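Local structure of trehalose monomycolate exporter MmpL3 (Mycobacterium tuberculosis, 7NVH) at residues 119-131 and 437-449. The protein exports trehalose monomycolate, a mycolic acid carrier, and probably works as a proton-driven membrane transporter of the RND superfamily. Numbering follows the deposited sequence.
Sequences GMATADKKYTFVS and QEEFDKLFPGYRT. With AV0 (Lauryl Maltose Neopentyl Glycol), chain B.
Thr122 OG1, whose residue meets Leu443 and Phe444 through its methyl group, is gripped three ways: it donates to Asp124 OD1 at 2.6 Å, nearly along that C-O axis, and accepts weak bonds from the backbone N of Lys126 and Tyr127. In this type I turn from Thr122 to Lys125, chi1 of 61° puts OG1 between backbone N and carbonyl carbon, leaving Thr122 CG2 beside the N and 3.5 Å from Phe444 CE1. Phe444, the first residue past the helix, rests its ring edge against the backbone of Ala121 and Tyr127, Phe444 CZ lying 3.6 Å from Tyr127 O. Leu443 CD1 sits over a face of the Tyr127 ring, 4.0 Å from its centroid, a CH-pi contact. In this periplasmic domain of the RND-type fold, residues 437-443 of helix 434-443, from the second MMPL half, cross strand 127-131 of the first half's sheet at -111°. Phe129 centres the aromatic cluster: the Phe440 edge meets one face (planes at 71°), Met120 CE lies over the rim of the opposite face, Phe129 CD2 lies over the centre of a Phe444 face, those rings meeting obliquely, and the Phe129 edge points at the Tyr447 face, Phe129 CZ being 3.8 Å from Tyr447 CD1. Detergent CAB lies at the Tyr447 edge; Arg448, salt-bridged to Asp441 and Glu424, brings NH1 within 2.9 Å of detergent OBZ.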
ATOM      1  N   GLY A 119     -15.806 -37.532  -4.394  1.00 52.29           N
ATOM      2  CA  GLY A 119     -15.546 -36.195  -4.878  1.00 52.29           C
ATOM      3  C   GLY A 119     -14.151 -35.693  -4.606  1.00 52.29           C
ATOM      4  O   GLY A 119     -13.825 -34.557  -4.959  1.00 52.29           O
ATOM      5  N   MET A 120     -13.314 -36.516  -3.977  1.00 51.23           N
ATOM      6  CA  MET A 120     -11.936 -36.169  -3.667  1.00 51.23           C
ATOM      7  C   MET A 120     -10.936 -36.943  -4.516  1.00 51.23           C
ATOM      8  O   MET A 120      -9.737 -36.915  -4.224  1.00 51.23           O
ATOM      9  CB  MET A 120     -11.663 -36.401  -2.182  1.00 51.23           C
ATOM     10  CG  MET A 120     -12.615 -35.650  -1.266  1.00 51.23           C
ATOM     11  SD  MET A 120     -12.123 -35.676   0.464  1.00 51.23           S
ATOM     12  CE  MET A 120     -11.009 -34.280   0.532  1.00 51.23           C
ATOM     13  N   ALA A 121     -11.399 -37.637  -5.552  1.00 50.45           N
ATOM     14  CA  ALA A 121     -10.534 -38.362  -6.470  1.00 50.45           C
ATOM     15  C   ALA A 121     -11.090 -38.227  -7.877  1.00 50.45           C
ATOM     16  O   ALA A 121     -12.306 -38.279  -8.075  1.00 50.45           O
ATOM     17  CB  ALA A 121     -10.419 -39.840  -6.090  1.00 50.45           C
ATOM     18  N   THR A 122     -10.200 -38.055  -8.848  1.00 49.72           N
ATOM     19  CA  THR A 122     -10.632 -37.846 -10.221  1.00 49.72           C
ATOM     20  C   THR A 122     -11.254 -39.116 -10.794  1.00 49.72           C
ATOM     21  O   THR A 122     -11.060 -40.223 -10.286  1.00 49.72           O
ATOM     22  CB  THR A 122      -9.463 -37.395 -11.093  1.00 49.72           C
ATOM     23  OG1 THR A 122      -8.449 -38.405 -11.090  1.00 49.72           O
ATOM     24  CG2 THR A 122      -8.879 -36.097 -10.573  1.00 49.72           C
ATOM     25  N   ALA A 123     -12.016 -38.938 -11.876  1.00 50.78           N
ATOM     26  CA  ALA A 123     -12.771 -40.048 -12.449  1.00 50.78           C
ATOM     27  C   ALA A 123     -11.861 -41.141 -12.993  1.00 50.78           C
ATOM     28  O   ALA A 123     -12.242 -42.317 -13.000  1.00 50.78           O
ATOM     29  CB  ALA A 123     -13.698 -39.537 -13.550  1.00 50.78           C
ATOM     30  N   ASP A 124     -10.667 -40.782 -13.459  1.00 52.17           N
ATOM     31  CA  ASP A 124      -9.720 -41.782 -13.931  1.00 52.17           C
ATOM     32  C   ASP A 124      -8.891 -42.380 -12.807  1.00 52.17           C
ATOM     33  O   ASP A 124      -8.089 -43.284 -13.065  1.00 52.17           O
ATOM     34  CB  ASP A 124      -8.797 -41.182 -14.995  1.00 52.17           C
ATOM     35  CG  ASP A 124      -8.190 -39.864 -14.566  1.00 52.17           C
ATOM     36  OD1 ASP A 124      -8.574 -39.354 -13.495  1.00 52.17           O
ATOM     37  OD2 ASP A 124      -7.330 -39.338 -15.299  1.00 52.17           O
ATOM     38  N   LYS A 125      -9.070 -41.900 -11.575  1.00 50.06           N
ATOM     39  CA  LYS A 125      -8.342 -42.391 -10.408  1.00 50.06           C
ATOM     40  C   LYS A 125      -6.835 -42.277 -10.618  1.00 50.06           C
ATOM     41  O   LYS A 125      -6.102 -43.263 -10.605  1.00 50.06           O
ATOM     42  CB  LYS A 125      -8.738 -43.834 -10.078  1.00 50.06           C
ATOM     43  CG  LYS A 125     -10.174 -44.010  -9.620  1.00 50.06           C
ATOM     44  CD  LYS A 125     -10.526 -43.049  -8.508  1.00 50.06           C
ATOM     45  CE  LYS A 125     -11.805 -43.474  -7.827  1.00 50.06           C
ATOM     46  NZ  LYS A 125     -11.869 -44.955  -7.704  1.00 50.06           N
ATOM     47  N   LYS A 126      -6.382 -41.047 -10.836  1.00 49.55           N
ATOM     48  CA  LYS A 126      -4.953 -40.787 -10.915  1.00 49.55           C
ATOM     49  C   LYS A 126      -4.532 -39.537 -10.163  1.00 49.55           C
ATOM     50  O   LYS A 126      -3.334 -39.253 -10.101  1.00 49.55           O
ATOM     51  CB  LYS A 126      -4.500 -40.683 -12.378  1.00 49.55           C
ATOM     52  CG  LYS A 126      -4.371 -42.032 -13.056  1.00 49.55           C
ATOM     53  CD  LYS A 126      -3.810 -41.913 -14.453  1.00 49.55           C
ATOM     54  CE  LYS A 126      -3.673 -43.284 -15.085  1.00 49.55           C
ATOM     55  NZ  LYS A 126      -4.996 -43.956 -15.192  1.00 49.55           N
ATOM     56  N   TYR A 127      -5.468 -38.790  -9.593  1.00 48.50           N
ATOM     57  CA  TYR A 127      -5.155 -37.676  -8.718  1.00 48.50           C
ATOM     58  C   TYR A 127      -6.125 -37.717  -7.553  1.00 48.50           C
ATOM     59  O   TYR A 127      -7.302 -38.034  -7.732  1.00 48.50           O
ATOM     60  CB  TYR A 127      -5.269 -36.333  -9.442  1.00 48.50           C
ATOM     61  CG  TYR A 127      -4.033 -35.923 -10.203  1.00 48.50           C
ATOM     62  CD1 TYR A 127      -3.180 -34.954  -9.707  1.00 48.50           C
ATOM     63  CD2 TYR A 127      -3.736 -36.489 -11.431  1.00 48.50           C
ATOM     64  CE1 TYR A 127      -2.057 -34.573 -10.402  1.00 48.50           C
ATOM     65  CE2 TYR A 127      -2.616 -36.115 -12.132  1.00 48.50           C
ATOM     66  CZ  TYR A 127      -1.781 -35.156 -11.615  1.00 48.50           C
ATOM     67  OH  TYR A 127      -0.659 -34.778 -12.315  1.00 48.50           O
ATOM     68  N   THR A 128      -5.628 -37.403  -6.361  1.00 46.73           N
ATOM     69  CA  THR A 128      -6.474 -37.336  -5.183  1.00 46.73           C
ATOM     70  C   THR A 128      -5.876 -36.320  -4.227  1.00 46.73           C
ATOM     71  O   THR A 128      -4.690 -35.998  -4.300  1.00 46.73           O
ATOM     72  CB  THR A 128      -6.613 -38.697  -4.500  1.00 46.73           C
ATOM     73  OG1 THR A 128      -7.426 -38.564  -3.330  1.00 46.73           O
ATOM     74  CG2 THR A 128      -5.254 -39.224  -4.100  1.00 46.73           C
ATOM     75  N   PHE A 129      -6.712 -35.811  -3.331  1.00 46.26           N
ATOM     76  CA  PHE A 129      -6.259 -34.823  -2.370  1.00 46.26           C
ATOM     77  C   PHE A 129      -6.901 -35.089  -1.019  1.00 46.26           C
ATOM     78  O   PHE A 129      -7.966 -35.704  -0.927  1.00 46.26           O
ATOM     79  CB  PHE A 129      -6.570 -33.395  -2.835  1.00 46.26           C
ATOM     80  CG  PHE A 129      -7.996 -32.985  -2.641  1.00 46.26           C
ATOM     81  CD1 PHE A 129      -8.337 -32.064  -1.670  1.00 46.26           C
ATOM     82  CD2 PHE A 129      -8.995 -33.502  -3.439  1.00 46.26           C
ATOM     83  CE1 PHE A 129      -9.644 -31.678  -1.494  1.00 46.26           C
ATOM     84  CE2 PHE A 129     -10.303 -33.117  -3.267  1.00 46.26           C
ATOM     85  CZ  PHE A 129     -10.627 -32.206  -2.293  1.00 46.26           C
ATOM     86  N   VAL A 130      -6.227 -34.630   0.030  1.00 45.54           N
ATOM     87  CA  VAL A 130      -6.745 -34.682   1.387  1.00 45.54           C
ATOM     88  C   VAL A 130      -6.710 -33.275   1.953  1.00 45.54           C
ATOM     89  O   VAL A 130      -5.871 -32.453   1.573  1.00 45.54           O
ATOM     90  CB  VAL A 130      -5.946 -35.651   2.283  1.00 45.54           C
ATOM     91  CG1 VAL A 130      -6.005 -37.056   1.723  1.00 45.54           C
ATOM     92  CG2 VAL A 130      -4.511 -35.191   2.410  1.00 45.54           C
ATOM     93  N   SER A 131      -7.636 -32.993   2.857  1.00 46.86           N
ATOM     94  CA  SER A 131      -7.743 -31.684   3.484  1.00 46.86           C
ATOM     95  C   SER A 131      -7.167 -31.769   4.887  1.00 46.86           C
ATOM     96  O   SER A 131      -7.601 -32.601   5.687  1.00 46.86           O
ATOM     97  CB  SER A 131      -9.196 -31.218   3.525  1.00 46.86           C
ATOM     98  OG  SER A 131      -9.295 -29.928   4.098  1.00 46.86           O
ATOM     99  N   GLN A 437      -2.530 -24.226  -7.186  1.00 53.06           N
ATOM    100  CA  GLN A 437      -3.936 -23.913  -6.948  1.00 53.06           C
ATOM    101  C   GLN A 437      -4.754 -24.004  -8.232  1.00 53.06           C
ATOM    102  O   GLN A 437      -5.889 -24.495  -8.217  1.00 53.06           O
ATOM    103  CB  GLN A 437      -4.070 -22.526  -6.327  1.00 53.06           C
ATOM    104  CG  GLN A 437      -5.503 -22.132  -6.051  1.00 53.06           C
ATOM    105  CD  GLN A 437      -5.985 -22.617  -4.705  1.00 53.06           C
ATOM    106  OE1 GLN A 437      -5.478 -22.200  -3.666  1.00 53.06           O
ATOM    107  NE2 GLN A 437      -6.968 -23.508  -4.714  1.00 53.06           N
ATOM    108  N   GLU A 438      -4.203 -23.531  -9.349  1.00 52.68           N
ATOM    109  CA  GLU A 438      -4.916 -23.612 -10.618  1.00 52.68           C
ATOM    110  C   GLU A 438      -5.092 -25.058 -11.061  1.00 52.68           C
ATOM    111  O   GLU A 438      -6.147 -25.426 -11.589  1.00 52.68           O
ATOM    112  CB  GLU A 438      -4.180 -22.808 -11.686  1.00 52.68           C
ATOM    113  CG  GLU A 438      -4.345 -21.305 -11.555  1.00 52.68           C
ATOM    114  CD  GLU A 438      -3.301 -20.536 -12.340  1.00 52.68           C
ATOM    115  OE1 GLU A 438      -2.477 -21.179 -13.024  1.00 52.68           O
ATOM    116  OE2 GLU A 438      -3.306 -19.289 -12.279  1.00 52.68           O
ATOM    117  N   GLU A 439      -4.072 -25.894 -10.856  1.00 51.58           N
ATOM    118  CA  GLU A 439      -4.212 -27.312 -11.166  1.00 51.58           C
ATOM    119  C   GLU A 439      -5.258 -27.965 -10.275  1.00 51.58           C
ATOM    120  O   GLU A 439      -6.018 -28.827 -10.727  1.00 51.58           O
ATOM    121  CB  GLU A 439      -2.868 -28.021 -11.021  1.00 51.58           C
ATOM    122  CG  GLU A 439      -2.776 -29.319 -11.798  1.00 51.58           C
ATOM    123  CD  GLU A 439      -1.670 -30.224 -11.294  1.00 51.58           C
ATOM    124  OE1 GLU A 439      -1.401 -30.211 -10.075  1.00 51.58           O
ATOM    125  OE2 GLU A 439      -1.071 -30.947 -12.116  1.00 51.58           O
ATOM    126  N   PHE A 440      -5.312 -27.567  -9.003  1.00 50.15           N
ATOM    127  CA  PHE A 440      -6.355 -28.071  -8.117  1.00 50.15           C
ATOM    128  C   PHE A 440      -7.736 -27.685  -8.626  1.00 50.15           C
ATOM    129  O   PHE A 440      -8.656 -28.508  -8.646  1.00 50.15           O
ATOM    130  CB  PHE A 440      -6.149 -27.538  -6.700  1.00 50.15           C
ATOM    131  CG  PHE A 440      -7.246 -27.917  -5.752  1.00 50.15           C
ATOM    132  CD1 PHE A 440      -7.426 -29.233  -5.373  1.00 50.15           C
ATOM    133  CD2 PHE A 440      -8.103 -26.960  -5.249  1.00 50.15           C
ATOM    134  CE1 PHE A 440      -8.435 -29.583  -4.505  1.00 50.15           C
ATOM    135  CE2 PHE A 440      -9.115 -27.308  -4.380  1.00 50.15           C
ATOM    136  CZ  PHE A 440      -9.280 -28.620  -4.010  1.00 50.15           C
ATOM    137  N   ASP A 441      -7.898 -26.427  -9.036  1.00 51.35           N
ATOM    138  CA  ASP A 441      -9.191 -25.973  -9.535  1.00 51.35           C
ATOM    139  C   ASP A 441      -9.587 -26.722 -10.799  1.00 51.35           C
ATOM    140  O   ASP A 441     -10.756 -27.074 -10.982  1.00 51.35           O
ATOM    141  CB  ASP A 441      -9.155 -24.470  -9.796  1.00 51.35           C
ATOM    142  CG  ASP A 441      -8.984 -23.669  -8.529  1.00 51.35           C
ATOM    143  OD1 ASP A 441      -9.332 -24.191  -7.453  1.00 51.35           O
ATOM    144  OD2 ASP A 441      -8.507 -22.517  -8.607  1.00 51.35           O
ATOM    145  N   LYS A 442      -8.624 -26.963 -11.690  1.00 49.40           N
ATOM    146  CA  LYS A 442      -8.919 -27.697 -12.913  1.00 49.40           C
ATOM    147  C   LYS A 442      -9.295 -29.145 -12.618  1.00 49.40           C
ATOM    148  O   LYS A 442     -10.248 -29.673 -13.199  1.00 49.40           O
ATOM    149  CB  LYS A 442      -7.722 -27.634 -13.859  1.00 49.40           C
ATOM    150  CG  LYS A 442      -7.709 -28.708 -14.929  1.00 49.40           C
ATOM    151  CD  LYS A 442      -6.474 -28.593 -15.803  1.00 49.40           C
ATOM    152  CE  LYS A 442      -5.352 -29.479 -15.291  1.00 49.40           C
ATOM    153  NZ  LYS A 442      -5.585 -30.912 -15.615  1.00 49.40           N
ATOM    154  N   LEU A 443      -8.564 -29.797 -11.714  1.00 48.58           N
ATOM    155  CA  LEU A 443      -8.779 -31.218 -11.465  1.00 48.58           C
ATOM    156  C   LEU A 443     -10.039 -31.479 -10.650  1.00 48.58           C
ATOM    157  O   LEU A 443     -10.779 -32.423 -10.942  1.00 48.58           O
ATOM    158  CB  LEU A 443      -7.564 -31.809 -10.755  1.00 48.58           C
ATOM    159  CG  LEU A 443      -6.371 -32.126 -11.649  1.00 48.58           C
ATOM    160  CD1 LEU A 443      -5.110 -32.224 -10.819  1.00 48.58           C
ATOM    161  CD2 LEU A 443      -6.618 -33.413 -12.409  1.00 48.58           C
ATOM    162  N   PHE A 444     -10.304 -30.661  -9.634  1.00 48.17           N
ATOM    163  CA  PHE A 444     -11.410 -30.879  -8.704  1.00 48.17           C
ATOM    164  C   PHE A 444     -12.280 -29.632  -8.671  1.00 48.17           C
ATOM    165  O   PHE A 444     -12.241 -28.856  -7.710  1.00 48.17           O
ATOM    166  CB  PHE A 444     -10.890 -31.203  -7.303  1.00 48.17           C
ATOM    167  CG  PHE A 444      -9.989 -32.397  -7.249  1.00 48.17           C
ATOM    168  CD1 PHE A 444     -10.490 -33.668  -7.447  1.00 48.17           C
ATOM    169  CD2 PHE A 444      -8.642 -32.248  -6.994  1.00 48.17           C
ATOM    170  CE1 PHE A 444      -9.662 -34.763  -7.392  1.00 48.17           C
ATOM    171  CE2 PHE A 444      -7.812 -33.340  -6.942  1.00 48.17           C
ATOM    172  CZ  PHE A 444      -8.324 -34.599  -7.141  1.00 48.17           C
ATOM    173  N   PRO A 445     -13.076 -29.405  -9.711  1.00 51.79           N
ATOM    174  CA  PRO A 445     -13.994 -28.266  -9.686  1.00 51.79           C
ATOM    175  C   PRO A 445     -15.144 -28.516  -8.725  1.00 51.79           C
ATOM    176  O   PRO A 445     -15.576 -29.651  -8.513  1.00 51.79           O
ATOM    177  CB  PRO A 445     -14.482 -28.179 -11.133  1.00 51.79           C
ATOM    178  CG  PRO A 445     -14.424 -29.581 -11.614  1.00 51.79           C
ATOM    179  CD  PRO A 445     -13.253 -30.227 -10.921  1.00 51.79           C
ATOM    180  N   GLY A 446     -15.637 -27.431  -8.136  1.00 56.24           N
ATOM    181  CA  GLY A 446     -16.766 -27.490  -7.236  1.00 56.24           C
ATOM    182  C   GLY A 446     -16.415 -27.594  -5.768  1.00 56.24           C
ATOM    183  O   GLY A 446     -17.292 -27.365  -4.926  1.00 56.24           O
ATOM    184  N   TYR A 447     -15.170 -27.933  -5.431  1.00 56.50           N
ATOM    185  CA  TYR A 447     -14.792 -27.986  -4.023  1.00 56.50           C
ATOM    186  C   TYR A 447     -14.672 -26.587  -3.436  1.00 56.50           C
ATOM    187  O   TYR A 447     -15.154 -26.325  -2.329  1.00 56.50           O
ATOM    188  CB  TYR A 447     -13.485 -28.754  -3.847  1.00 56.50           C
ATOM    189  CG  TYR A 447     -13.225 -29.149  -2.414  1.00 56.50           C
ATOM    190  CD1 TYR A 447     -13.845 -30.258  -1.857  1.00 56.50           C
ATOM    191  CD2 TYR A 447     -12.371 -28.403  -1.612  1.00 56.50           C
ATOM    192  CE1 TYR A 447     -13.615 -30.620  -0.545  1.00 56.50           C
ATOM    193  CE2 TYR A 447     -12.136 -28.757  -0.298  1.00 56.50           C
ATOM    194  CZ  TYR A 447     -12.759 -29.866   0.230  1.00 56.50           C
ATOM    195  OH  TYR A 447     -12.529 -30.224   1.537  1.00 56.50           O
ATOM    196  N   ARG A 448     -14.036 -25.673  -4.162  1.00 58.84           N
ATOM    197  CA  ARG A 448     -13.947 -24.290  -3.715  1.00 58.84           C
ATOM    198  C   ARG A 448     -15.273 -23.593  -3.968  1.00 58.84           C
ATOM    199  O   ARG A 448     -15.659 -23.375  -5.120  1.00 58.84           O
ATOM    200  CB  ARG A 448     -12.821 -23.548  -4.426  1.00 58.84           C
ATOM    201  CG  ARG A 448     -11.451 -24.155  -4.257  1.00 58.84           C
ATOM    202  CD  ARG A 448     -10.395 -23.172  -4.721  1.00 58.84           C
ATOM    203  NE  ARG A 448     -10.816 -21.790  -4.509  1.00 58.84           N
ATOM    204  CZ  ARG A 448     -10.310 -20.748  -5.158  1.00 58.84           C
ATOM    205  NH1 ARG A 448     -10.753 -19.527  -4.900  1.00 58.84           N
ATOM    206  NH2 ARG A 448      -9.362 -20.926  -6.066  1.00 58.84           N
ATOM    207  N   THR A 449     -15.966 -23.243  -2.893  1.00 59.07           N
ATOM    208  CA  THR A 449     -17.212 -22.504  -2.974  1.00 59.07           C
ATOM    209  C   THR A 449     -17.001 -21.111  -2.407  1.00 59.07           C
ATOM    210  O   THR A 449     -16.212 -20.912  -1.479  1.00 59.07           O
ATOM    211  CB  THR A 449     -18.337 -23.215  -2.216  1.00 59.07           C
ATOM    212  OG1 THR A 449     -17.865 -23.615  -0.925  1.00 59.07           O
ATOM    213  CG2 THR A 449     -18.797 -24.441  -2.982  1.00 59.07           C
TER
HETATM  214  C1  AV0 B 801      -9.088 -13.654   4.700  1.00 63.35           C
HETATM  215  O1  AV0 B 801      -8.543 -13.520   3.432  1.00 63.35           O
HETATM  216  C2  AV0 B 801      -8.821 -12.408   5.522  1.00 63.35           C
HETATM  217  O2  AV0 B 801      -7.409 -12.228   5.641  1.00 63.35           O
HETATM  218  C3  AV0 B 801      -9.417 -12.521   6.891  1.00 63.35           C
HETATM  219  O3  AV0 B 801      -9.298 -11.219   7.531  1.00 63.35           O
HETATM  220  C4  AV0 B 801     -10.848 -12.939   6.894  1.00 63.35           C
HETATM  221  O4  AV0 B 801     -11.204 -13.432   8.236  1.00 63.35           O
HETATM  222  C5  AV0 B 801     -11.174 -14.065   5.910  1.00 63.35           C
HETATM  223  O5  AV0 B 801     -10.547 -13.885   4.576  1.00 63.35           O
HETATM  224  C6  AV0 B 801     -12.655 -14.133   5.729  1.00 63.35           C
HETATM  225  O6  AV0 B 801     -12.954 -14.101   4.357  1.00 63.35           O
HETATM  226  CAA AV0 B 801       1.510  -8.849   2.001  1.00 63.35           C
HETATM  227  CAB AV0 B 801     -10.169 -25.335  -0.933  1.00 63.35           C
HETATM  228  OAI AV0 B 801     -11.078  -9.271   8.338  1.00 63.35           O
HETATM  229  OAJ AV0 B 801     -14.631 -19.665  -6.470  1.00 63.35           O
HETATM  230  OAL AV0 B 801     -11.585 -12.307  -4.859  1.00 63.35           O
HETATM  231  OAN AV0 B 801     -13.092 -17.591  -3.005  1.00 63.35           O
HETATM  232  OAP AV0 B 801     -10.923 -17.753  -1.226  1.00 63.35           O
HETATM  233  OAQ AV0 B 801     -15.222 -11.289   9.598  1.00 63.35           O
HETATM  234  OAR AV0 B 801     -15.295 -16.772  -8.095  1.00 63.35           O
HETATM  235  OAS AV0 B 801     -12.349 -11.428  11.819  1.00 63.35           O
HETATM  236  OAT AV0 B 801     -13.745 -14.443  -8.795  1.00 63.35           O
HETATM  237  OAU AV0 B 801     -13.740 -13.770   9.386  1.00 63.35           O
HETATM  238  OAV AV0 B 801     -12.035 -13.599  -6.756  1.00 63.35           O
HETATM  239  CAW AV0 B 801       0.485  -9.934   2.279  1.00 63.35           C
HETATM  240  CAX AV0 B 801      -9.041 -24.434  -1.529  1.00 63.35           C
HETATM  241  CAY AV0 B 801      -0.666  -9.352   3.086  1.00 63.35           C
HETATM  242  CAZ AV0 B 801      -9.360 -22.940  -1.239  1.00 63.35           C
HETATM  243  CBA AV0 B 801      -1.839 -10.333   3.074  1.00 63.35           C
HETATM  244  CBB AV0 B 801      -8.272 -22.060  -1.895  1.00 63.35           C
HETATM  245  CBC AV0 B 801      -2.170 -10.713   1.618  1.00 63.35           C
HETATM  246  CBD AV0 B 801      -8.649 -20.550  -1.763  1.00 63.35           C
HETATM  247  CBE AV0 B 801      -3.571 -11.403   1.565  1.00 63.35           C
HETATM  248  CBF AV0 B 801      -7.381 -19.700  -1.979  1.00 63.35           C
HETATM  249  CBG AV0 B 801      -3.588 -12.659   2.537  1.00 63.35           C
HETATM  250  CBH AV0 B 801      -7.716 -18.178  -1.743  1.00 63.35           C
HETATM  251  CBI AV0 B 801      -5.066 -12.921   3.013  1.00 63.35           C
HETATM  252  CBJ AV0 B 801      -6.576 -17.531  -0.902  1.00 63.35           C
HETATM  253  CBK AV0 B 801      -5.718 -14.086   2.144  1.00 63.35           C
HETATM  254  CBL AV0 B 801      -6.941 -16.042  -0.571  1.00 63.35           C
HETATM  255  CBM AV0 B 801     -12.011  -9.469   9.377  1.00 63.35           C
HETATM  256  CBN AV0 B 801     -13.567 -18.988  -7.093  1.00 63.35           C
HETATM  257  CBP AV0 B 801     -12.135 -12.867  -3.688  1.00 63.35           C
HETATM  258  CBQ AV0 B 801      -6.911 -13.511   1.274  1.00 63.35           C
HETATM  259  CBR AV0 B 801      -7.489 -15.973   0.895  1.00 63.35           C
HETATM  260  CBS AV0 B 801      -8.867 -14.636   2.582  1.00 63.35           C
HETATM  261  CBT AV0 B 801      -9.136 -14.157   0.057  1.00 63.35           C
HETATM  262  OBV AV0 B 801      -9.988 -15.284  -0.227  1.00 63.35           O
HETATM  263  OBX AV0 B 801     -10.863 -14.107  -2.057  1.00 63.35           O
HETATM  264  OBY AV0 B 801     -12.515 -11.486   8.128  1.00 63.35           O
HETATM  265  OBZ AV0 B 801     -12.217 -17.258  -6.058  1.00 63.35           O
HETATM  266  OCB AV0 B 801     -13.005 -15.432  -4.845  1.00 63.35           O
HETATM  267  CCC AV0 B 801     -13.107 -10.373   8.904  1.00 63.35           C
HETATM  268  CCD AV0 B 801     -13.539 -17.543  -6.628  1.00 63.35           C
HETATM  269  CCF AV0 B 801     -11.468 -14.190  -3.399  1.00 63.35           C
HETATM  270  CCH AV0 B 801     -11.998 -16.608  -2.999  1.00 63.35           C
HETATM  271  CCJ AV0 B 801     -10.387 -15.409  -1.554  1.00 63.35           C
HETATM  272  CCL AV0 B 801     -11.477 -16.486  -1.636  1.00 63.35           C
HETATM  273  CCM AV0 B 801      -8.083 -14.566   1.199  1.00 63.35           C
HETATM  274  CCN AV0 B 801     -13.940 -10.853  10.096  1.00 63.35           C
HETATM  275  CCO AV0 B 801     -13.887 -16.637  -7.811  1.00 63.35           C
HETATM  276  CCQ AV0 B 801     -12.515 -15.302  -3.498  1.00 63.35           C
HETATM  277  CCR AV0 B 801     -11.785 -12.416   9.003  1.00 63.35           C
HETATM  278  CCS AV0 B 801     -12.042 -15.820  -5.752  1.00 63.35           C
HETATM  279  CCT AV0 B 801     -13.347 -11.965  10.880  1.00 63.35           C
HETATM  280  CCU AV0 B 801     -13.596 -15.201  -7.546  1.00 63.35           C
HETATM  281  CCV AV0 B 801     -12.713 -13.019  10.048  1.00 63.35           C
HETATM  282  CCW AV0 B 801     -12.242 -15.006  -7.029  1.00 63.35           C